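Local coordinates for minor structural protein 5 (Lactococcus phage Tuc2009, PDB 5E7T) that is a minor structural component of the phage particle, probably a baseplate protein whose galactose-binding-like domain may take part in recognising saccharides on the host surface, at residues V90-T95 against I175-P180; I125-D130 against I139-T144; E251-G256 against F280-P285. All blocks are in the same frame, centred on the assembly; numbering follows the deposited sequence.

Overall arrangement
Contacts 1 and 2 belong to the same beta sandwich and touch, their centres about 10 Å apart: contact 1 joins two neighbouring strands within one sheet, and contact 2 links strand 139-146 of that sheet to the end of strand 121-126 in the other. Contact 1 is partly buried, with backbone hydrogen bonds, a salt bridge on its polar face and an apolar face against the other sheet; side-chain packing of isoleucines, a leucine and a proline carries the buried contact 2. Contact 3 lies in the C-terminal region, its centre about 40 Å from that of contact 1. More exposed, it pins a loop to the last strand and the tail that follows with few hydrogen bonds, beside minor structural protein 4.

Contact 1: V90-T95 against I175-P180; sequences VDVMFT and IRVRNP
Asp91 and Arg178 are an antiparallel hydrogen-bonded pair, tied at both backbone and side chain. Arg178 N reaches Asp91 O at 2.9 Å and Asp91 N reaches Arg178 O at 3.0 Å. Beyond the backbone, one carboxylate oxygen does the work: Asp91 OD2 takes NE of Arg178 at 2.7 Å on its anti lone pair, and NH2 at 2.8 Å from above the carboxylate plane. The oxygen lies at the guanidinium edge, but the carboxylate is twisted 69° from that plane, so this is a side-on grip on one oxygen, not a flat two-oxygen pair. A bend at chi3 (93°) turns NE and NH2 of Arg178 back to Asp91, while Trp138 adds a cation-pi contact. Met93 and Arg176 form the next hydrogen-bonded pair on this face; their side chains run alongside each other in the same direction. Arg176, extended from CG to NE, crosses Thr95 at roughly a right angle, and Thr95 CG2 rests over one guanidinium face; Arg176 NE also forms a salt bridge with Glu55 of strand 53-60. The other face is apolar. Ile175 has CG1 anti to the backbone N (chi1 -170°), which lays CG1 over the Phe94 ring face, 4.2 Å from the centroid. Ile175 CD1 reaches Val92 CG2 at 3.7 Å. Phe108 and Met110 of the opposite sheet meet this surface. Where the pairing ends, Val90 CG2 touches Val177 CG1 at 3.7 Å and packs beside Pro180. A mixed polar outer face backed by an apolar inner one fits two neighbouring interior strands of a beta sandwich of the galactose-binding-like, jelly-roll type.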
ATOM      1  N   VAL B  90     -42.575 -15.722 -40.931  1.00 57.33           N
ATOM      2  CA  VAL B  90     -43.044 -14.472 -40.328  1.00 55.34           C
ATOM      3  C   VAL B  90     -44.550 -14.332 -40.502  1.00 60.38           C
ATOM      4  O   VAL B  90     -45.090 -14.795 -41.514  1.00 60.66           O
ATOM      5  CB  VAL B  90     -42.264 -13.243 -40.898  1.00 57.28           C
ATOM      6  CG1 VAL B  90     -42.505 -13.045 -42.394  1.00 56.84           C
ATOM      7  CG2 VAL B  90     -42.563 -11.972 -40.120  1.00 57.05           C
ATOM      8  N   ASP B  91     -45.222 -13.714 -39.494  1.00 56.01           N
ATOM      9  CA  ASP B  91     -46.637 -13.335 -39.491  1.00 55.15           C
ATOM     10  C   ASP B  91     -46.680 -11.862 -39.855  1.00 58.60           C
ATOM     11  O   ASP B  91     -45.940 -11.062 -39.298  1.00 57.49           O
ATOM     12  CB  ASP B  91     -47.294 -13.555 -38.126  1.00 56.72           C
ATOM     13  CG  ASP B  91     -47.496 -15.002 -37.743  1.00 62.67           C
ATOM     14  OD1 ASP B  91     -47.145 -15.894 -38.556  1.00 59.78           O
ATOM     15  OD2 ASP B  91     -47.949 -15.250 -36.611  1.00 71.38           O
ATOM     16  N   VAL B  92     -47.515 -11.512 -40.817  1.00 55.98           N
ATOM     17  CA  VAL B  92     -47.583 -10.168 -41.356  1.00 55.48           C
ATOM     18  C   VAL B  92     -49.040  -9.681 -41.497  1.00 59.51           C
ATOM     19  O   VAL B  92     -49.923 -10.470 -41.850  1.00 61.06           O
ATOM     20  CB  VAL B  92     -46.761 -10.209 -42.668  1.00 58.27           C
ATOM     21  CG1 VAL B  92     -47.532  -9.756 -43.893  1.00 58.23           C
ATOM     22  CG2 VAL B  92     -45.456  -9.464 -42.509  1.00 57.93           C
ATOM     23  N   MET B  93     -49.295  -8.405 -41.178  1.00 53.90           N
ATOM     24  CA  MET B  93     -50.645  -7.844 -41.265  1.00 53.79           C
ATOM     25  C   MET B  93     -50.638  -6.448 -41.812  1.00 57.63           C
ATOM     26  O   MET B  93     -49.877  -5.613 -41.333  1.00 57.43           O
ATOM     27  CB  MET B  93     -51.343  -7.879 -39.910  1.00 56.11           C
ATOM     28  CG  MET B  93     -52.581  -7.044 -39.827  1.00 59.68           C
ATOM     29  SD  MET B  93     -53.598  -7.669 -38.511  1.00 63.94           S
ATOM     30  CE  MET B  93     -54.487  -6.297 -38.213  1.00 63.06           C
ATOM     31  N   PHE B  94     -51.498  -6.188 -42.799  1.00 52.64           N
ATOM     32  CA  PHE B  94     -51.577  -4.870 -43.388  1.00 52.46           C
ATOM     33  C   PHE B  94     -52.828  -4.235 -42.878  1.00 57.46           C
ATOM     34  O   PHE B  94     -53.926  -4.733 -43.154  1.00 57.64           O
ATOM     35  CB  PHE B  94     -51.558  -4.946 -44.924  1.00 53.67           C
ATOM     36  CG  PHE B  94     -50.251  -5.445 -45.492  1.00 53.72           C
ATOM     37  CD1 PHE B  94     -49.962  -6.810 -45.530  1.00 54.32           C
ATOM     38  CD2 PHE B  94     -49.305  -4.556 -45.989  1.00 55.09           C
ATOM     39  CE1 PHE B  94     -48.769  -7.270 -46.084  1.00 53.66           C
ATOM     40  CE2 PHE B  94     -48.103  -5.020 -46.514  1.00 56.68           C
ATOM     41  CZ  PHE B  94     -47.846  -6.373 -46.565  1.00 53.52           C
ATOM     42  N   THR B  95     -52.664  -3.152 -42.101  1.00 53.62           N
ATOM     43  CA  THR B  95     -53.780  -2.431 -41.506  1.00 54.53           C
ATOM     44  C   THR B  95     -54.258  -1.283 -42.388  1.00 61.66           C
ATOM     45  O   THR B  95     -55.377  -0.788 -42.210  1.00 63.64           O
ATOM     46  CB  THR B  95     -53.434  -1.998 -40.101  1.00 57.49           C
ATOM     47  OG1 THR B  95     -52.421  -1.011 -40.146  1.00 60.57           O
ATOM     48  CG2 THR B  95     -52.951  -3.133 -39.260  1.00 56.53           C
ATOM     49  N   ILE B 175     -47.793  -1.915 -41.912  1.00 57.07           N
ATOM     50  CA  ILE B 175     -47.587  -3.349 -41.749  1.00 55.60           C
ATOM     51  C   ILE B 175     -47.228  -3.682 -40.325  1.00 62.32           C
ATOM     52  O   ILE B 175     -46.494  -2.937 -39.673  1.00 64.24           O
ATOM     53  CB  ILE B 175     -46.520  -3.872 -42.762  1.00 57.71           C
ATOM     54  CG1 ILE B 175     -46.454  -5.423 -42.795  1.00 57.20           C
ATOM     55  CG2 ILE B 175     -45.135  -3.234 -42.549  1.00 57.03           C
ATOM     56  CD1 ILE B 175     -45.447  -6.036 -43.784  1.00 60.25           C
ATOM     57  N   ARG B 176     -47.748  -4.806 -39.844  1.00 58.49           N
ATOM     58  CA  ARG B 176     -47.458  -5.330 -38.529  1.00 57.51           C
ATOM     59  C   ARG B 176     -46.660  -6.595 -38.735  1.00 62.83           C
ATOM     60  O   ARG B 176     -47.010  -7.394 -39.603  1.00 64.67           O
ATOM     61  CB  ARG B 176     -48.737  -5.580 -37.759  1.00 53.10           C
ATOM     62  CG  ARG B 176     -49.345  -4.277 -37.301  1.00 55.00           C
ATOM     63  CD  ARG B 176     -50.647  -4.502 -36.608  1.00 62.97           C
ATOM     64  NE  ARG B 176     -51.164  -3.263 -36.041  1.00 72.67           N
ATOM     65  CZ  ARG B 176     -52.279  -3.190 -35.327  1.00 76.80           C
ATOM     66  NH1 ARG B 176     -52.986  -4.285 -35.074  1.00 49.93           N
ATOM     67  NH2 ARG B 176     -52.694  -2.025 -34.850  1.00 63.85           N
ATOM     68  N   VAL B 177     -45.534  -6.731 -38.033  1.00 57.08           N
ATOM     69  CA  VAL B 177     -44.671  -7.894 -38.171  1.00 54.99           C
ATOM     70  C   VAL B 177     -44.617  -8.593 -36.821  1.00 61.29           C
ATOM     71  O   VAL B 177     -44.226  -7.982 -35.832  1.00 63.35           O
ATOM     72  CB  VAL B 177     -43.288  -7.486 -38.710  1.00 57.50           C
ATOM     73  CG1 VAL B 177     -42.299  -8.634 -38.618  1.00 56.66           C
ATOM     74  CG2 VAL B 177     -43.385  -6.965 -40.141  1.00 56.70           C
ATOM     75  N   ARG B 178     -45.078  -9.856 -36.778  1.00 56.70           N
ATOM     76  CA  ARG B 178     -45.168 -10.711 -35.593  1.00 55.15           C
ATOM     77  C   ARG B 178     -44.332 -11.992 -35.788  1.00 59.33           C
ATOM     78  O   ARG B 178     -44.323 -12.573 -36.869  1.00 57.99           O
ATOM     79  CB  ARG B 178     -46.641 -11.056 -35.323  1.00 49.93           C
ATOM     80  CG  ARG B 178     -46.880 -12.048 -34.204  1.00 43.97           C
ATOM     81  CD  ARG B 178     -48.359 -12.279 -34.017  1.00 45.18           C
ATOM     82  NE  ARG B 178     -48.853 -13.427 -34.773  1.00 53.38           N
ATOM     83  CZ  ARG B 178     -50.143 -13.723 -34.906  1.00 76.84           C
ATOM     84  NH1 ARG B 178     -51.068 -12.960 -34.344  1.00 64.54           N
ATOM     85  NH2 ARG B 178     -50.517 -14.785 -35.607  1.00 76.68           N
ATOM     86  N   ASN B 179     -43.640 -12.407 -34.722  1.00 56.54           N
ATOM     87  CA  ASN B 179     -42.787 -13.584 -34.611  1.00 55.32           C
ATOM     88  C   ASN B 179     -41.872 -13.854 -35.842  1.00 59.72           C
ATOM     89  O   ASN B 179     -41.894 -14.969 -36.395  1.00 60.31           O
ATOM     90  CB  ASN B 179     -43.611 -14.805 -34.273  1.00 53.46           C
ATOM     91  CG  ASN B 179     -44.526 -14.712 -33.080  1.00 70.28           C
ATOM     92  OD1 ASN B 179     -45.603 -15.321 -33.089  1.00 65.68           O
ATOM     93  ND2 ASN B 179     -44.117 -14.012 -32.014  1.00 57.52           N
ATOM     94  N   PRO B 180     -41.027 -12.876 -36.272  1.00 54.67           N
ATOM     95  CA  PRO B 180     -40.099 -13.170 -37.376  1.00 53.44           C
ATOM     96  C   PRO B 180     -39.104 -14.253 -36.948  1.00 57.24           C
ATOM     97  O   PRO B 180     -38.718 -14.315 -35.780  1.00 58.65           O
ATOM     98  CB  PRO B 180     -39.424 -11.822 -37.634  1.00 55.12           C
ATOM     99  CG  PRO B 180     -39.474 -11.117 -36.336  1.00 59.87           C
ATOM    100  CD  PRO B 180     -40.794 -11.519 -35.725  1.00 55.88           C
TER

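Contact 2: I125-D130 against I139-T144; sequences IDLPKD and IRITQT
Ile141 packs against Pro128 and Ile125 in the tight part, pointing its side chain at the chain leaving strand 121-126. Its two branches serve different partners. With CG1 beside the backbone N and CG2 anti to it (chi1 -52°), Ile141 CD1 comes end-on to the CD and CG atoms of Pro128, 3.6 Å from Pro128 CD, while Ile141 CG2 lies 3.8 Å from Ile125 CD1 and 3.6 Å from Asp126 O. Leu127 comes in at about a right angle, Leu127 CD2 being 4.2 Å from Ile141 CD1. Ile125, with an extended side chain, brings its CD1 against the backbone of Ile141 and Thr142. The packing thins toward both ends. Pro128 CG is 4.3 Å from Ile139 CD1. At the other end Gln143 offers only its aliphatic root: Gln143 CB passes Ile125 CG1 at 3.9 Å, running in the opposite direction, and a bend at chi2 (75°) turns the amide along its own strand, where Gln143 NE2 donates to Thr144 O at 3.0 Å. Asp126 is partly exposed at this margin, with a bound sulfate ion nearby. On the sandwich interior, Ile125 touches Met110 of strand 104-114 and Met88 of strand 85-98, and Leu127 touches Phe108. Strand 139-146 is hydrogen-bonded to strand 85-98 on one side, and on the other Ile139 to Thr142 pair antiparallel with a strand of another protein, carrying the sheet across the interface.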
ATOM      1  N   ILE B 125     -36.987 -13.145 -47.944  1.00 53.49           N
ATOM      2  CA  ILE B 125     -38.396 -13.509 -47.924  1.00 52.19           C
ATOM      3  C   ILE B 125     -39.229 -12.390 -48.529  1.00 60.26           C
ATOM      4  O   ILE B 125     -39.221 -11.268 -48.030  1.00 60.67           O
ATOM      5  CB  ILE B 125     -38.903 -13.985 -46.535  1.00 53.68           C
ATOM      6  CG1 ILE B 125     -40.330 -14.568 -46.638  1.00 51.66           C
ATOM      7  CG2 ILE B 125     -38.766 -12.895 -45.427  1.00 54.50           C
ATOM      8  CD1 ILE B 125     -40.726 -15.310 -45.488  1.00 46.18           C
ATOM      9  N   ASP B 126     -39.926 -12.702 -49.633  1.00 59.60           N
ATOM     10  CA  ASP B 126     -40.794 -11.768 -50.338  1.00 59.80           C
ATOM     11  C   ASP B 126     -42.045 -11.527 -49.493  1.00 62.02           C
ATOM     12  O   ASP B 126     -42.572 -12.452 -48.869  1.00 60.31           O
ATOM     13  CB  ASP B 126     -41.219 -12.354 -51.692  1.00 62.59           C
ATOM     14  CG  ASP B 126     -40.322 -12.137 -52.904  1.00 76.17           C
ATOM     15  OD1 ASP B 126     -39.347 -11.339 -52.799  1.00 75.43           O
ATOM     16  OD2 ASP B 126     -40.618 -12.741 -53.980  1.00 84.50           O
ATOM     17  N   LEU B 127     -42.508 -10.276 -49.476  1.00 57.88           N
ATOM     18  CA  LEU B 127     -43.706  -9.883 -48.754  1.00 55.57           C
ATOM     19  C   LEU B 127     -44.805  -9.596 -49.773  1.00 59.77           C
ATOM     20  O   LEU B 127     -44.461  -9.404 -50.949  1.00 60.90           O
ATOM     21  CB  LEU B 127     -43.423  -8.709 -47.816  1.00 54.30           C
ATOM     22  CG  LEU B 127     -42.454  -9.001 -46.667  1.00 55.16           C
ATOM     23  CD1 LEU B 127     -42.458  -7.878 -45.673  1.00 54.33           C
ATOM     24  CD2 LEU B 127     -42.775 -10.304 -45.973  1.00 53.69           C
ATOM     25  N   PRO B 128     -46.117  -9.688 -49.394  1.00 54.37           N
ATOM     26  CA  PRO B 128     -47.189  -9.558 -50.393  1.00 53.02           C
ATOM     27  C   PRO B 128     -47.174  -8.281 -51.194  1.00 56.77           C
ATOM     28  O   PRO B 128     -47.287  -7.214 -50.621  1.00 57.83           O
ATOM     29  CB  PRO B 128     -48.466  -9.714 -49.560  1.00 54.37           C
ATOM     30  CG  PRO B 128     -48.057 -10.566 -48.434  1.00 59.13           C
ATOM     31  CD  PRO B 128     -46.700 -10.004 -48.073  1.00 55.23           C
ATOM     32  N   LYS B 129     -47.051  -8.403 -52.530  1.00 53.40           N
ATOM     33  CA  LYS B 129     -47.022  -7.271 -53.467  1.00 52.94           C
ATOM     34  C   LYS B 129     -48.369  -6.503 -53.541  1.00 60.23           C
ATOM     35  O   LYS B 129     -48.341  -5.329 -53.904  1.00 63.37           O
ATOM     36  CB  LYS B 129     -46.513  -7.708 -54.852  1.00 54.28           C
ATOM     37  CG  LYS B 129     -45.032  -7.313 -55.115  1.00 57.44           C
ATOM     38  CD  LYS B 129     -44.206  -8.353 -55.915  1.00 59.12           C
ATOM     39  CE  LYS B 129     -42.789  -8.501 -55.408  1.00 75.23           C
ATOM     40  NZ  LYS B 129     -42.727  -9.010 -53.991  1.00 92.58           N
ATOM     41  N   ASP B 130     -49.530  -7.109 -53.136  1.00 55.03           N
ATOM     42  CA  ASP B 130     -50.830  -6.407 -53.107  1.00 53.61           C
ATOM     43  C   ASP B 130     -51.763  -7.082 -52.117  1.00 58.07           C
ATOM     44  O   ASP B 130     -52.577  -7.908 -52.492  1.00 60.02           O
ATOM     45  CB  ASP B 130     -51.502  -6.292 -54.498  1.00 55.18           C
ATOM     46  CG  ASP B 130     -52.800  -5.491 -54.513  1.00 59.96           C
ATOM     47  OD1 ASP B 130     -53.316  -5.170 -53.409  1.00 58.14           O
ATOM     48  OD2 ASP B 130     -53.298  -5.164 -55.637  1.00 59.47           O
ATOM     49  N   ILE B 139     -51.060 -13.008 -42.108  1.00 51.61           N
ATOM     50  CA  ILE B 139     -50.594 -13.886 -43.154  1.00 51.51           C
ATOM     51  C   ILE B 139     -49.256 -14.476 -42.677  1.00 57.13           C
ATOM     52  O   ILE B 139     -48.339 -13.712 -42.321  1.00 57.71           O
ATOM     53  CB  ILE B 139     -50.430 -13.127 -44.506  1.00 54.49           C
ATOM     54  CG1 ILE B 139     -51.681 -12.325 -44.895  1.00 54.97           C
ATOM     55  CG2 ILE B 139     -50.003 -14.078 -45.628  1.00 55.70           C
ATOM     56  CD1 ILE B 139     -51.404 -11.126 -45.851  1.00 54.20           C
ATOM     57  N   ARG B 140     -49.140 -15.819 -42.675  1.00 52.55           N
ATOM     58  CA  ARG B 140     -47.887 -16.516 -42.369  1.00 51.39           C
ATOM     59  C   ARG B 140     -47.151 -16.702 -43.698  1.00 60.19           C
ATOM     60  O   ARG B 140     -47.723 -17.269 -44.637  1.00 62.41           O
ATOM     61  CB  ARG B 140     -48.152 -17.888 -41.764  1.00 48.36           C
ATOM     62  CG  ARG B 140     -46.880 -18.688 -41.579  1.00 55.51           C
ATOM     63  CD  ARG B 140     -46.933 -19.685 -40.449  1.00 64.01           C
ATOM     64  NE  ARG B 140     -46.346 -20.945 -40.889  1.00 73.68           N
ATOM     65  CZ  ARG B 140     -45.175 -21.418 -40.481  1.00 82.03           C
ATOM     66  NH1 ARG B 140     -44.472 -20.766 -39.561  1.00 51.84           N
ATOM     67  NH2 ARG B 140     -44.711 -22.564 -40.967  1.00 77.79           N
ATOM     68  N   ILE B 141     -45.903 -16.220 -43.797  1.00 56.86           N
ATOM     69  CA  ILE B 141     -45.119 -16.325 -45.034  1.00 55.86           C
ATOM     70  C   ILE B 141     -43.817 -17.050 -44.732  1.00 59.54           C
ATOM     71  O   ILE B 141     -43.138 -16.690 -43.779  1.00 60.17           O
ATOM     72  CB  ILE B 141     -44.911 -14.926 -45.678  1.00 58.69           C
ATOM     73  CG1 ILE B 141     -46.253 -14.184 -45.835  1.00 59.03           C
ATOM     74  CG2 ILE B 141     -44.219 -15.049 -47.032  1.00 60.49           C
ATOM     75  CD1 ILE B 141     -46.154 -12.767 -45.889  1.00 65.44           C
ATOM     76  N   THR B 142     -43.488 -18.096 -45.504  1.00 56.06           N
ATOM     77  CA  THR B 142     -42.267 -18.903 -45.329  1.00 54.95           C
ATOM     78  C   THR B 142     -41.464 -18.991 -46.629  1.00 59.51           C
ATOM     79  O   THR B 142     -42.043 -18.938 -47.719  1.00 61.38           O
ATOM     80  CB  THR B 142     -42.582 -20.299 -44.737  1.00 61.49           C
ATOM     81  OG1 THR B 142     -43.051 -21.189 -45.750  1.00 67.32           O
ATOM     82  CG2 THR B 142     -43.572 -20.256 -43.583  1.00 56.35           C
ATOM     83  N   GLN B 143     -40.130 -19.119 -46.520  1.00 54.63           N
ATOM     84  CA  GLN B 143     -39.216 -19.224 -47.667  1.00 54.42           C
ATOM     85  C   GLN B 143     -37.868 -19.805 -47.238  1.00 60.09           C
ATOM     86  O   GLN B 143     -37.266 -19.320 -46.278  1.00 58.92           O
ATOM     87  CB  GLN B 143     -39.015 -17.846 -48.314  1.00 55.51           C
ATOM     88  CG  GLN B 143     -38.031 -17.781 -49.475  1.00 58.79           C
ATOM     89  CD  GLN B 143     -38.556 -18.364 -50.747  1.00 71.40           C
ATOM     90  OE1 GLN B 143     -39.470 -17.821 -51.386  1.00 71.28           O
ATOM     91  NE2 GLN B 143     -37.915 -19.432 -51.190  1.00 57.67           N
ATOM     92  N   THR B 144     -37.399 -20.850 -47.956  1.00 58.07           N
ATOM     93  CA  THR B 144     -36.091 -21.443 -47.706  1.00 57.13           C
ATOM     94  C   THR B 144     -35.147 -20.806 -48.700  1.00 60.90           C
ATOM     95  O   THR B 144     -35.507 -20.646 -49.868  1.00 61.79           O
ATOM     96  CB  THR B 144     -36.118 -22.967 -47.787  1.00 61.87           C
ATOM     97  OG1 THR B 144     -37.116 -23.490 -46.897  1.00 66.73           O
ATOM     98  CG2 THR B 144     -34.779 -23.574 -47.444  1.00 54.94           C
TER

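Contact 3: E251-G256 against F280-P285; sequences ENLKAG and FKTTLP
Phe280, on the last strand, meets Leu253 of the loop edge-on: Leu253 CD1 lies in the plane of the ring, 3.7 Å from both CE2 and CZ of Phe280. Lys281 leans toward the other end of the loop. Bends at chi3 and chi4 bring Lys281 NZ to Gly256 O at 3.1 Å, a weak hydrogen bond. Thr282 is the main polar anchor. Thr282 OG1, set between the backbone N and the carbonyl carbon (chi1 47°), donates to Lys254 O at 2.6 Å, in the carbonyl plane on a lone pair, and also bonds to Thr257 N; Thr282 CG2 lies 3.8 Å from Leu253 CD1. Thr283 contributes its backbone, Thr283 O accepting from Gly256 N at 3.1 Å with the donor well above the carbonyl plane. Leu284 CG then rests 3.9 Å from Gly256 CA, and Pro285 CD packs on Ala255 CB at 3.6 Å. Ser119 and Ser121 of minor structural protein 4 lie against Ala255 and Leu253. Tyr259 OH bonds to Lys254 N, as in a tyrosine corner, and together with the loop leading into strand 258-265 and the adjacent final strand this is consistent with a fibronectin type III-like fold.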
ATOM      1  N   GLU B 251     -32.801 -39.632 -34.735  1.00 74.44           N
ATOM      2  CA  GLU B 251     -33.031 -39.878 -36.153  1.00 75.74           C
ATOM      3  C   GLU B 251     -32.366 -38.812 -37.031  1.00 79.98           C
ATOM      4  O   GLU B 251     -31.786 -37.869 -36.505  1.00 78.84           O
ATOM      5  CB  GLU B 251     -34.547 -39.960 -36.419  1.00 77.61           C
ATOM      6  CG  GLU B 251     -35.226 -41.114 -35.698  1.00 90.60           C
ATOM      7  CD  GLU B 251     -36.671 -41.364 -36.067  1.00116.89           C
ATOM      8  OE1 GLU B 251     -36.952 -41.560 -37.272  1.00127.00           O
ATOM      9  OE2 GLU B 251     -37.517 -41.418 -35.145  1.00110.49           O
ATOM     10  N   ASN B 252     -32.426 -38.990 -38.366  1.00 78.21           N
ATOM     11  CA  ASN B 252     -31.906 -38.089 -39.415  1.00 77.11           C
ATOM     12  C   ASN B 252     -30.446 -37.664 -39.223  1.00 77.52           C
ATOM     13  O   ASN B 252     -30.096 -36.503 -39.469  1.00 76.51           O
ATOM     14  CB  ASN B 252     -32.819 -36.858 -39.598  1.00 77.71           C
ATOM     15  CG  ASN B 252     -34.254 -37.208 -39.902  1.00 99.18           C
ATOM     16  OD1 ASN B 252     -34.578 -37.762 -40.961  1.00 86.02           O
ATOM     17  ND2 ASN B 252     -35.136 -36.921 -38.954  1.00 94.53           N
ATOM     18  N   LEU B 253     -29.601 -38.604 -38.784  1.00 72.89           N
ATOM     19  CA  LEU B 253     -28.176 -38.337 -38.593  1.00 72.32           C
ATOM     20  C   LEU B 253     -27.482 -38.634 -39.916  1.00 80.49           C
ATOM     21  O   LEU B 253     -28.053 -39.332 -40.760  1.00 82.15           O
ATOM     22  CB  LEU B 253     -27.572 -39.214 -37.467  1.00 72.05           C
ATOM     23  CG  LEU B 253     -28.275 -39.240 -36.098  1.00 74.36           C
ATOM     24  CD1 LEU B 253     -27.633 -40.254 -35.192  1.00 75.18           C
ATOM     25  CD2 LEU B 253     -28.291 -37.870 -35.430  1.00 70.82           C
ATOM     26  N   LYS B 254     -26.264 -38.099 -40.111  1.00 77.42           N
ATOM     27  CA  LYS B 254     -25.487 -38.354 -41.328  1.00 78.00           C
ATOM     28  C   LYS B 254     -24.440 -39.426 -41.028  1.00 82.61           C
ATOM     29  O   LYS B 254     -23.961 -39.504 -39.896  1.00 81.97           O
ATOM     30  CB  LYS B 254     -24.858 -37.062 -41.891  1.00 79.49           C
ATOM     31  CG  LYS B 254     -25.831 -35.871 -42.025  1.00 93.30           C
ATOM     32  CD  LYS B 254     -26.984 -36.095 -43.021  1.00106.50           C
ATOM     33  CE  LYS B 254     -28.221 -35.282 -42.689  1.00114.40           C
ATOM     34  NZ  LYS B 254     -29.447 -35.866 -43.307  1.00118.31           N
ATOM     35  N   ALA B 255     -24.132 -40.279 -42.024  1.00 80.13           N
ATOM     36  CA  ALA B 255     -23.175 -41.391 -41.922  1.00 80.98           C
ATOM     37  C   ALA B 255     -21.763 -40.975 -41.558  1.00 85.12           C
ATOM     38  O   ALA B 255     -21.336 -39.873 -41.887  1.00 83.80           O
ATOM     39  CB  ALA B 255     -23.155 -42.187 -43.207  1.00 83.15           C
ATOM     40  N   GLY B 256     -21.061 -41.877 -40.885  1.00 82.91           N
ATOM     41  CA  GLY B 256     -19.679 -41.701 -40.461  1.00 83.19           C
ATOM     42  C   GLY B 256     -19.340 -40.411 -39.743  1.00 85.59           C
ATOM     43  O   GLY B 256     -18.217 -39.919 -39.891  1.00 85.81           O
ATOM     44  N   PHE B 280     -20.817 -40.933 -29.589  1.00 67.84           N
ATOM     45  CA  PHE B 280     -20.982 -42.046 -30.493  1.00 68.38           C
ATOM     46  C   PHE B 280     -20.672 -41.573 -31.875  1.00 73.37           C
ATOM     47  O   PHE B 280     -20.543 -40.368 -32.081  1.00 72.11           O
ATOM     48  CB  PHE B 280     -22.389 -42.628 -30.397  1.00 70.18           C
ATOM     49  CG  PHE B 280     -23.500 -41.810 -31.002  1.00 70.60           C
ATOM     50  CD1 PHE B 280     -24.097 -40.777 -30.281  1.00 72.26           C
ATOM     51  CD2 PHE B 280     -24.005 -42.118 -32.261  1.00 72.70           C
ATOM     52  CE1 PHE B 280     -25.157 -40.045 -30.822  1.00 72.32           C
ATOM     53  CE2 PHE B 280     -25.056 -41.376 -32.810  1.00 75.11           C
ATOM     54  CZ  PHE B 280     -25.636 -40.354 -32.082  1.00 72.08           C
ATOM     55  N   LYS B 281     -20.565 -42.512 -32.825  1.00 72.54           N
ATOM     56  CA  LYS B 281     -20.283 -42.242 -34.231  1.00 72.70           C
ATOM     57  C   LYS B 281     -21.173 -43.152 -35.072  1.00 79.12           C
ATOM     58  O   LYS B 281     -21.237 -44.365 -34.834  1.00 79.56           O
ATOM     59  CB  LYS B 281     -18.797 -42.528 -34.520  1.00 75.75           C
ATOM     60  CG  LYS B 281     -18.202 -41.835 -35.739  1.00 80.89           C
ATOM     61  CD  LYS B 281     -16.803 -42.397 -36.022  1.00 86.58           C
ATOM     62  CE  LYS B 281     -15.787 -41.375 -36.483  1.00 98.68           C
ATOM     63  NZ  LYS B 281     -16.070 -40.858 -37.849  1.00112.42           N
ATOM     64  N   THR B 282     -21.873 -42.560 -36.052  1.00 76.96           N
ATOM     65  CA  THR B 282     -22.726 -43.306 -36.983  1.00 78.21           C
ATOM     66  C   THR B 282     -21.817 -44.179 -37.842  1.00 87.46           C
ATOM     67  O   THR B 282     -20.665 -43.809 -38.097  1.00 87.65           O
ATOM     68  CB  THR B 282     -23.574 -42.363 -37.869  1.00 77.58           C
ATOM     69  OG1 THR B 282     -22.760 -41.323 -38.405  1.00 74.94           O
ATOM     70  CG2 THR B 282     -24.748 -41.771 -37.141  1.00 72.59           C
ATOM     71  N   THR B 283     -22.320 -45.337 -38.270  1.00 87.49           N
ATOM     72  CA  THR B 283     -21.540 -46.243 -39.102  1.00 90.13           C
ATOM     73  C   THR B 283     -21.456 -45.711 -40.532  1.00 98.04           C
ATOM     74  O   THR B 283     -22.198 -44.794 -40.888  1.00 95.48           O
ATOM     75  CB  THR B 283     -22.074 -47.675 -38.980  1.00 93.15           C
ATOM     76  OG1 THR B 283     -23.485 -47.665 -39.184  1.00 92.19           O
ATOM     77  CG2 THR B 283     -21.753 -48.295 -37.631  1.00 87.61           C
ATOM     78  N   LEU B 284     -20.516 -46.233 -41.331  1.00100.48           N
ATOM     79  CA  LEU B 284     -20.390 -45.817 -42.727  1.00102.75           C
ATOM     80  C   LEU B 284     -21.112 -46.816 -43.638  1.00113.30           C
ATOM     81  O   LEU B 284     -21.010 -48.020 -43.391  1.00115.98           O
ATOM     82  CB  LEU B 284     -18.924 -45.655 -43.136  1.00103.52           C
ATOM     83  CG  LEU B 284     -18.417 -44.226 -43.088  1.00106.97           C
ATOM     84  CD1 LEU B 284     -16.935 -44.182 -42.778  1.00107.98           C
ATOM     85  CD2 LEU B 284     -18.770 -43.456 -44.373  1.00109.28           C
ATOM     86  N   PRO B 285     -21.869 -46.382 -44.671  1.00111.72           N
ATOM     87  CA  PRO B 285     -22.551 -47.369 -45.525  1.00114.17           C
ATOM     88  C   PRO B 285     -21.648 -47.962 -46.635  1.00121.49           C
ATOM     89  O   PRO B 285     -20.604 -47.380 -46.970  1.00120.86           O
ATOM     90  CB  PRO B 285     -23.770 -46.592 -46.061  1.00114.66           C
ATOM     91  CG  PRO B 285     -23.524 -45.117 -45.708  1.00116.33           C
ATOM     92  CD  PRO B 285     -22.135 -45.010 -45.144  1.00111.85           C
TER